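Local coordinates for (S)-imine reductase (Streptomyces sp. GF3546, PDB 4OQY), which acts as an S-selective imine reductase, probably with NADPH as hydride donor, and belongs to a group of enzymes studied for the direct reductive amination of ketones, at residues 18-27 against 146-154; 114-122 against 162-172. One frame throughout, in Å; residues are numbered along the deposited sequence.

Interaction 1: 18-27 against 146-154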
loop_
_atom_site.group_PDB
_atom_site.type_symbol
_atom_site.label_atom_id
_atom_site.label_comp_id
_atom_site.label_asym_id
_atom_site.label_seq_id
_atom_site.Cartn_x
_atom_site.Cartn_y
_atom_site.Cartn_z
ATOM N N MET B 18 -1.341 26.315 9.687
ATOM C CA MET B 18 -0.904 27.272 8.680
ATOM C C MET B 18 -0.720 28.661 9.283
ATOM O O MET B 18 0.274 29.344 9.016
ATOM C CB MET B 18 -1.913 27.322 7.514
ATOM C CG MET B 18 -1.906 26.057 6.685
ATOM S SD MET B 18 -3.201 26.030 5.415
ATOM C CE MET B 18 -2.885 24.404 4.780
ATOM N N VAL B 19 -1.696 29.079 10.084
ATOM C CA VAL B 19 -1.622 30.392 10.720
ATOM C C VAL B 19 -0.371 30.429 11.616
ATOM O O VAL B 19 0.412 31.361 11.515
ATOM C CB VAL B 19 -2.910 30.747 11.510
ATOM C CG1 VAL B 19 -2.715 32.046 12.275
ATOM C CG2 VAL B 19 -4.117 30.872 10.572
ATOM N N ASN B 20 -0.188 29.402 12.446
ATOM C CA ASN B 20 0.958 29.359 13.386
ATOM C C ASN B 20 2.263 29.444 12.644
ATOM O O ASN B 20 3.169 30.159 13.042
ATOM C CB ASN B 20 0.939 28.085 14.235
ATOM C CG ASN B 20 -0.055 28.162 15.389
ATOM O OD1 ASN B 20 -0.888 27.271 15.568
ATOM N ND2 ASN B 20 0.049 29.214 16.191
ATOM N N THR B 21 2.333 28.720 11.538
ATOM C CA THR B 21 3.517 28.722 10.707
ATOM C C THR B 21 3.774 30.093 10.060
ATOM O O THR B 21 4.933 30.569 10.019
ATOM C CB THR B 21 3.432 27.616 9.654
ATOM O OG1 THR B 21 3.441 26.351 10.327
ATOM C CG2 THR B 21 4.608 27.694 8.707
ATOM N N PHE B 22 2.715 30.729 9.563
ATOM C CA PHE B 22 2.840 32.087 9.015
ATOM C C PHE B 22 3.339 33.082 10.076
ATOM O O PHE B 22 4.238 33.905 9.819
ATOM C CB PHE B 22 1.488 32.575 8.431
ATOM C CG PHE B 22 1.196 32.118 7.013
ATOM C CD1 PHE B 22 2.151 32.217 6.022
ATOM C CD2 PHE B 22 -0.086 31.696 6.660
ATOM C CE1 PHE B 22 1.880 31.827 4.733
ATOM C CE2 PHE B 22 -0.374 31.315 5.357
ATOM C CZ PHE B 22 0.604 31.387 4.393
ATOM N N LEU B 23 2.764 32.994 11.273
ATOM C CA LEU B 23 3.152 33.864 12.369
ATOM C C LEU B 23 4.584 33.596 12.835
ATOM O O LEU B 23 5.336 34.534 13.053
ATOM C CB LEU B 23 2.216 33.687 13.558
ATOM C CG LEU B 23 0.796 34.186 13.347
ATOM C CD1 LEU B 23 -0.038 33.765 14.534
ATOM C CD2 LEU B 23 0.782 35.695 13.165
ATOM N N ASP B 24 4.960 32.324 12.957
ATOM C CA ASP B 24 6.356 31.937 13.286
ATOM C C ASP B 24 7.368 32.583 12.369
ATOM O O ASP B 24 8.497 32.875 12.778
ATOM C CB ASP B 24 6.542 30.424 13.171
ATOM C CG ASP B 24 5.829 29.645 14.284
ATOM O OD1 ASP B 24 5.348 30.251 15.255
ATOM O OD2 ASP B 24 5.755 28.407 14.188
ATOM N N ASN B 25 6.972 32.794 11.119
ATOM C CA ASN B 25 7.869 33.363 10.130
ATOM C C ASN B 25 7.691 34.868 9.902
ATOM O O ASN B 25 8.220 35.406 8.943
ATOM C CB ASN B 25 7.744 32.593 8.806
ATOM C CG ASN B 25 8.319 31.183 8.883
ATOM O OD1 ASN B 25 7.605 30.205 9.136
ATOM N ND2 ASN B 25 9.626 31.078 8.692
ATOM N N GLY B 26 6.949 35.555 10.760
ATOM C CA GLY B 26 6.859 37.016 10.681
ATOM C C GLY B 26 5.827 37.610 9.729
ATOM O O GLY B 26 5.886 38.806 9.431
ATOM N N HIS B 27 4.861 36.813 9.288
ATOM C CA HIS B 27 3.773 37.313 8.431
ATOM C C HIS B 27 2.574 37.744 9.253
ATOM O O HIS B 27 2.225 37.074 10.211
ATOM C CB HIS B 27 3.321 36.226 7.486
ATOM C CG HIS B 27 4.344 35.874 6.459
ATOM N ND1 HIS B 27 5.496 35.181 6.763
ATOM C CD2 HIS B 27 4.414 36.159 5.139
ATOM C CE1 HIS B 27 6.221 35.032 5.667
ATOM N NE2 HIS B 27 5.573 35.602 4.662
ATOM N N GLU B 146 4.279 32.725 -4.673
ATOM C CA GLU B 146 5.060 31.531 -4.352
ATOM C C GLU B 146 5.881 31.719 -3.083
ATOM O O GLU B 146 5.952 30.809 -2.267
ATOM C CB GLU B 146 5.986 31.163 -5.519
ATOM C CG GLU B 146 6.750 29.863 -5.337
ATOM C CD GLU B 146 7.829 29.616 -6.396
ATOM O OE1 GLU B 146 7.912 30.370 -7.400
ATOM O OE2 GLU B 146 8.639 28.672 -6.207
ATOM N N ASP B 147 6.478 32.895 -2.922
ATOM C CA ASP B 147 7.322 33.166 -1.756
ATOM C C ASP B 147 6.503 33.146 -0.468
ATOM O O ASP B 147 7.005 32.742 0.564
ATOM C CB ASP B 147 8.056 34.507 -1.904
ATOM C CG ASP B 147 9.318 34.403 -2.758
ATOM O OD1 ASP B 147 9.590 33.325 -3.344
ATOM O OD2 ASP B 147 10.075 35.403 -2.821
ATOM N N THR B 148 5.233 33.540 -0.524
ATOM C CA THR B 148 4.368 33.416 0.644
ATOM C C THR B 148 3.888 31.967 0.858
ATOM O O THR B 148 3.918 31.442 1.967
ATOM C CB THR B 148 3.177 34.365 0.518
ATOM O OG1 THR B 148 3.652 35.710 0.367
ATOM C CG2 THR B 148 2.287 34.265 1.726
ATOM N N LEU B 149 3.506 31.292 -0.210
ATOM C CA LEU B 149 3.049 29.907 -0.094
ATOM C C LEU B 149 4.172 28.958 0.403
ATOM O O LEU B 149 3.913 28.009 1.138
ATOM C CB LEU B 149 2.476 29.447 -1.428
ATOM C CG LEU B 149 1.239 30.229 -1.887
ATOM C CD1 LEU B 149 0.907 29.907 -3.341
ATOM C CD2 LEU B 149 0.036 29.961 -0.985
ATOM N N LYS B 150 5.417 29.237 0.012
ATOM C CA LYS B 150 6.558 28.418 0.427
ATOM C C LYS B 150 6.794 28.397 1.917
ATOM O O LYS B 150 7.561 27.566 2.420
ATOM C CB LYS B 150 7.842 28.920 -0.203
ATOM C CG LYS B 150 8.127 28.422 -1.592
ATOM C CD LYS B 150 9.302 29.272 -2.126
ATOM C CE LYS B 150 10.002 30.089 -1.036
ATOM N NZ LYS B 150 11.123 30.976 -1.474
ATOM N N VAL B 151 6.211 29.350 2.625
ATOM C CA VAL B 151 6.394 29.373 4.067
ATOM C C VAL B 151 5.682 28.146 4.653
ATOM O O VAL B 151 6.144 27.554 5.616
ATOM C CB VAL B 151 5.878 30.692 4.674
ATOM C CG1 VAL B 151 5.940 30.634 6.178
ATOM C CG2 VAL B 151 6.705 31.871 4.168
ATOM N N LEU B 152 4.572 27.728 4.042
ATOM C CA LEU B 152 3.843 26.587 4.578
ATOM C C LEU B 152 4.533 25.255 4.269
ATOM O O LEU B 152 4.632 24.363 5.125
ATOM C CB LEU B 152 2.405 26.587 4.024
ATOM C CG LEU B 152 1.571 27.833 4.344
ATOM C CD1 LEU B 152 0.176 27.704 3.755
ATOM C CD2 LEU B 152 1.478 28.065 5.841
ATOM N N THR B 153 4.932 25.100 3.015
ATOM C CA THR B 153 5.498 23.861 2.507
ATOM C C THR B 153 6.295 24.250 1.263
ATOM O O THR B 153 6.108 25.338 0.730
ATOM C CB THR B 153 4.396 22.838 2.055
ATOM O OG1 THR B 153 3.677 23.332 0.908
ATOM C CG2 THR B 153 3.372 22.481 3.151
ATOM N N ASN B 154 7.120 23.356 0.751
ATOM C CA ASN B 154 7.570 23.492 -0.631
ATOM C C ASN B 154 6.298 23.619 -1.520
ATOM O O ASN B 154 5.249 23.035 -1.210
ATOM C CB ASN B 154 8.446 22.279 -1.022
ATOM C CG ASN B 154 8.835 22.245 -2.517
ATOM O OD1 ASN B 154 9.924 22.690 -2.887
ATOM N ND2 ASN B 154 7.960 21.707 -3.371
#

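Interaction 2: 114-122 against 162-172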
loop_
_atom_site.group_PDB
_atom_site.type_symbol
_atom_site.label_atom_id
_atom_site.label_comp_id
_atom_site.label_asym_id
_atom_site.label_seq_id
_atom_site.Cartn_x
_atom_site.Cartn_y
_atom_site.Cartn_z
ATOM N N HIS B 114 -7.651 31.864 -9.030
ATOM C CA HIS B 114 -7.765 30.674 -8.208
ATOM C C HIS B 114 -6.548 29.814 -8.392
ATOM O O HIS B 114 -6.211 29.461 -9.516
ATOM C CB HIS B 114 -8.967 29.907 -8.645
ATOM C CG HIS B 114 -9.246 28.674 -7.862
ATOM N ND1 HIS B 114 -8.740 27.440 -8.202
ATOM C CD2 HIS B 114 -10.076 28.462 -6.816
ATOM C CE1 HIS B 114 -9.215 26.528 -7.375
ATOM N NE2 HIS B 114 -10.032 27.124 -6.529
ATOM N N LEU B 115 -5.894 29.499 -7.278
ATOM C CA LEU B 115 -4.810 28.513 -7.220
ATOM C C LEU B 115 -5.299 27.300 -6.465
ATOM O O LEU B 115 -5.772 27.400 -5.326
ATOM C CB LEU B 115 -3.559 29.056 -6.497
ATOM C CG LEU B 115 -2.775 30.200 -7.155
ATOM C CD1 LEU B 115 -1.654 30.674 -6.241
ATOM C CD2 LEU B 115 -2.214 29.820 -8.521
ATOM N N THR B 116 -5.161 26.154 -7.099
ATOM C CA THR B 116 -5.497 24.892 -6.480
ATOM C C THR B 116 -4.265 24.362 -5.741
ATOM O O THR B 116 -3.179 24.214 -6.328
ATOM C CB THR B 116 -5.943 23.862 -7.530
ATOM O OG1 THR B 116 -6.954 24.433 -8.372
ATOM C CG2 THR B 116 -6.508 22.617 -6.855
ATOM N N GLY B 117 -4.457 24.060 -4.460
ATOM C CA GLY B 117 -3.410 23.463 -3.630
ATOM C C GLY B 117 -3.822 22.091 -3.141
ATOM O O GLY B 117 -4.923 21.924 -2.629
ATOM N N GLY B 118 -2.944 21.102 -3.312
ATOM C CA GLY B 118 -3.130 19.768 -2.717
ATOM C C GLY B 118 -2.038 19.491 -1.673
ATOM O O GLY B 118 -0.904 19.166 -2.032
ATOM N N VAL B 119 -2.382 19.653 -0.399
ATOM C CA VAL B 119 -1.397 19.552 0.699
ATOM C C VAL B 119 -1.094 18.077 0.908
ATOM O O VAL B 119 -2.007 17.260 0.988
ATOM C CB VAL B 119 -1.907 20.223 1.995
ATOM C CG1 VAL B 119 -0.890 20.074 3.133
ATOM C CG2 VAL B 119 -2.199 21.699 1.730
ATOM N N GLN B 120 0.182 17.725 0.946
ATOM C CA GLN B 120 0.556 16.317 0.943
ATOM C C GLN B 120 0.740 15.728 2.325
ATOM O O GLN B 120 0.975 14.521 2.436
ATOM C CB GLN B 120 1.846 16.110 0.158
ATOM C CG GLN B 120 1.723 16.466 -1.305
ATOM C CD GLN B 120 3.067 16.699 -1.925
ATOM O OE1 GLN B 120 4.063 16.098 -1.509
ATOM N NE2 GLN B 120 3.123 17.576 -2.913
ATOM N N VAL B 121 0.627 16.565 3.355
ATOM C CA VAL B 121 0.973 16.198 4.704
ATOM C C VAL B 121 -0.121 16.588 5.687
ATOM O O VAL B 121 -0.867 17.523 5.449
ATOM C CB VAL B 121 2.268 16.902 5.155
ATOM C CG1 VAL B 121 3.456 16.453 4.316
ATOM C CG2 VAL B 121 2.116 18.417 5.087
ATOM N N PRO B 122 -0.177 15.895 6.837
ATOM C CA PRO B 122 -1.063 16.317 7.923
ATOM C C PRO B 122 -0.539 17.572 8.669
ATOM O O PRO B 122 0.648 17.943 8.551
ATOM C CB PRO B 122 -1.051 15.100 8.855
ATOM C CG PRO B 122 0.327 14.571 8.696
ATOM C CD PRO B 122 0.631 14.725 7.225
ATOM N N ALA B 162 -6.495 24.157 -13.480
ATOM C CA ALA B 162 -6.918 24.153 -12.104
ATOM C C ALA B 162 -7.115 22.745 -11.503
ATOM O O ALA B 162 -6.955 22.564 -10.297
ATOM C CB ALA B 162 -8.190 24.985 -11.973
ATOM N N GLY B 163 -7.457 21.758 -12.333
ATOM C CA GLY B 163 -7.693 20.405 -11.849
ATOM C C GLY B 163 -6.446 19.592 -11.560
ATOM O O GLY B 163 -6.530 18.582 -10.857
ATOM N N LEU B 164 -5.294 20.032 -12.071
ATOM C CA LEU B 164 -4.055 19.252 -11.946
ATOM C C LEU B 164 -3.609 19.008 -10.507
ATOM O O LEU B 164 -3.325 17.871 -10.153
ATOM C CB LEU B 164 -2.909 19.894 -12.729
ATOM C CG LEU B 164 -3.005 19.713 -14.244
ATOM C CD1 LEU B 164 -2.082 20.666 -14.973
ATOM C CD2 LEU B 164 -2.703 18.277 -14.635
ATOM N N ALA B 165 -3.575 20.039 -9.669
ATOM C CA ALA B 165 -3.097 19.840 -8.284
ATOM C C ALA B 165 -4.063 18.939 -7.563
ATOM O O ALA B 165 -3.657 18.148 -6.724
ATOM C CB ALA B 165 -2.976 21.145 -7.537
ATOM N N ALA B 166 -5.358 19.063 -7.899
ATOM C CA ALA B 166 -6.352 18.213 -7.274
ATOM C C ALA B 166 -6.183 16.767 -7.720
ATOM O O ALA B 166 -6.381 15.864 -6.926
ATOM C CB ALA B 166 -7.762 18.715 -7.531
ATOM N N MET B 167 -5.791 16.552 -8.974
ATOM C CA MET B 167 -5.587 15.209 -9.505
ATOM C C MET B 167 -4.447 14.547 -8.749
ATOM O O MET B 167 -4.565 13.406 -8.326
ATOM C CB MET B 167 -5.318 15.239 -11.022
ATOM C CG MET B 167 -5.127 13.886 -11.709
ATOM S SD MET B 167 -3.453 13.212 -11.656
ATOM C CE MET B 167 -2.581 14.321 -12.740
ATOM N N TYR B 168 -3.342 15.262 -8.597
ATOM C CA TYR B 168 -2.200 14.680 -7.903
ATOM C C TYR B 168 -2.564 14.331 -6.468
ATOM O O TYR B 168 -2.185 13.274 -5.974
ATOM C CB TYR B 168 -1.024 15.631 -7.883
ATOM C CG TYR B 168 -0.212 15.707 -9.140
ATOM C CD1 TYR B 168 -0.665 16.416 -10.251
ATOM C CD2 TYR B 168 1.041 15.100 -9.218
ATOM C CE1 TYR B 168 0.106 16.516 -11.401
ATOM C CE2 TYR B 168 1.801 15.179 -10.361
ATOM C CZ TYR B 168 1.351 15.899 -11.441
ATOM O OH TYR B 168 2.138 15.984 -12.566
ATOM N N TYR B 169 -3.298 15.218 -5.803
ATOM C CA TYR B 169 -3.748 14.959 -4.434
ATOM C C TYR B 169 -4.634 13.722 -4.360
ATOM O O TYR B 169 -4.421 12.856 -3.523
ATOM C CB TYR B 169 -4.483 16.153 -3.815
ATOM C CG TYR B 169 -4.953 15.892 -2.402
ATOM C CD1 TYR B 169 -4.093 16.021 -1.333
ATOM C CD2 TYR B 169 -6.267 15.510 -2.150
ATOM C CE1 TYR B 169 -4.517 15.761 -0.039
ATOM C CE2 TYR B 169 -6.701 15.256 -0.866
ATOM C CZ TYR B 169 -5.813 15.391 0.185
ATOM O OH TYR B 169 -6.231 15.135 1.452
ATOM N N GLN B 170 -5.621 13.617 -5.248
ATOM C CA GLN B 170 -6.488 12.465 -5.230
ATOM C C GLN B 170 -5.727 11.186 -5.605
ATOM O O GLN B 170 -6.105 10.117 -5.172
ATOM C CB GLN B 170 -7.706 12.669 -6.148
ATOM C CG GLN B 170 -8.611 13.866 -5.794
ATOM C CD GLN B 170 -9.163 13.841 -4.373
ATOM O OE1 GLN B 170 -9.512 14.885 -3.810
ATOM N NE2 GLN B 170 -9.226 12.670 -3.779
ATOM N N ALA B 171 -4.680 11.294 -6.423
ATOM C CA ALA B 171 -3.824 10.130 -6.710
ATOM C C ALA B 171 -3.142 9.673 -5.431
ATOM O O ALA B 171 -3.102 8.484 -5.119
ATOM C CB ALA B 171 -2.803 10.451 -7.790
ATOM N N GLN B 172 -2.598 10.636 -4.703
ATOM C CA GLN B 172 -1.978 10.353 -3.409
ATOM C C GLN B 172 -2.962 9.671 -2.449
ATOM O O GLN B 172 -2.616 8.700 -1.796
ATOM C CB GLN B 172 -1.391 11.649 -2.813
ATOM C CG GLN B 172 -0.952 11.585 -1.362
ATOM C CD GLN B 172 -0.341 12.897 -0.866
ATOM O OE1 GLN B 172 0.202 13.701 -1.640
ATOM N NE2 GLN B 172 -0.410 13.108 0.447
#

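Interaction 1: 18-27 against 146-154
Met-18 and Phe-22, one turn apart on helix 13-24, lie against Leu-152 and Val-151 of segment 146-154, with the CA atoms of Met-18 and Leu-152 6.3 Å apart. Helix 13-24 follows the glycine-rich turn of the Rossmann-type nucleotide-binding domain, and its inner side rests on strands 6-9 and 29-32, where Phe-22 touches Val-6, Val-8 and Val-29.

Apolar side chains carry the contact, with no hydrogen bond between the segments. Leu-152 fits the centre because its forked end serves two neighbours. Its CD2 sits over a face of the Phe-22 ring, 3.7 Å from the centroid and 12° off the normal, a CH-pi contact, while both its methyls also touch Met-18 CG, the two side chains crossing at about a right angle.

Val-151 divides its two branches: CG1, anti to the backbone N (chi1 174°), lies 3.7 Å from Asn-25 CB and also meets Phe-22, whereas CG2 is turned to the imidazole of His-27. The threonines suit a mixed border. Thr-21 gives its hydroxyl to Ala-17 O in its own helix and leaves CG2 for Val-151 O, 3.5 Å away; Thr-148 pairs OG1 with Gln-4 OE1 and turns CG2 to Phe-22.

A Schellman motif ends helix 13-24, with His-27 N bonded to Phe-22 O and Gly-26 N to Leu-23 O. Gly-26 has positive phi (85°), where a CB would jam against the carbonyl O of Asn-25, and the turn delivers His-27 beside Val-151. The Phe-22 ring is also met at its edge: Thr-148 O lies in the ring plane, 3.5 Å from CE1.

Interaction 2: 114-122 against 162-172
From Thr-116 beside Ala-162 to Gly-118 beside Tyr-169, strand 114-119 and helix 163-172 run almost parallel, their axes 6.7 Å apart at closest and 11° from alignment. Small residues permit this closeness. Gly-118 faces Tyr-169, its CA 4.0 Å from Tyr-169 CB, and a CB on it would clash there. Ala-165 CB comes within 3.3 Å of Thr-116 O.

Near the N-terminal end of segment 162-172, Thr-116 OG1 donates to Ala-162 O over 2.7 Å, in the carbonyl plane and on a lone pair; its CG2 rests against Ala-165 and Ala-166. Tyr-169, with CG anti to the backbone N (chi1 180°), presents its ring edge to the strand, CE1 3.1 Å from Val-119 O.

Farther along, the extended Gln-172 places NE2 2.8 Å from Gln-120 O, a bent bond (140° at the hydrogen), while its buried OE1 has no polar partner and leans on Gln-120 CB and CG. With an alanine here, Gln-120 O would probably lose its donor and a gap would open beside Gln-120 CG.

Helix 163-192 thus leaves the Rossmann-type domain along its sheet, as the long interdomain helix of the HIBADH-related family does.

Helix 163-172 and interaction 1 lie on opposite faces of strand 113-119, the centres of the two contacts about 18 Å apart. Thr-116 points to the helix, whereas the side chains of Leu-115 and Val-119 point the other way. There Leu-149 CD1 packs on Leu-115 CD1 at 3.9 Å, and Met-18 CE on Val-119 CG2 at 4.1 Å. Both contacts border the NADPH site, empty of cofactor in this chain's model. Between nearest side-chain atoms, Met-14, which contacts NADPH, is about 3 Å from Met-18 and about 4 Å from Val-119. Tyr-169 approaches from the helix side, about 4 Å between nearest side-chain atoms from Ser-94, another NADPH contact.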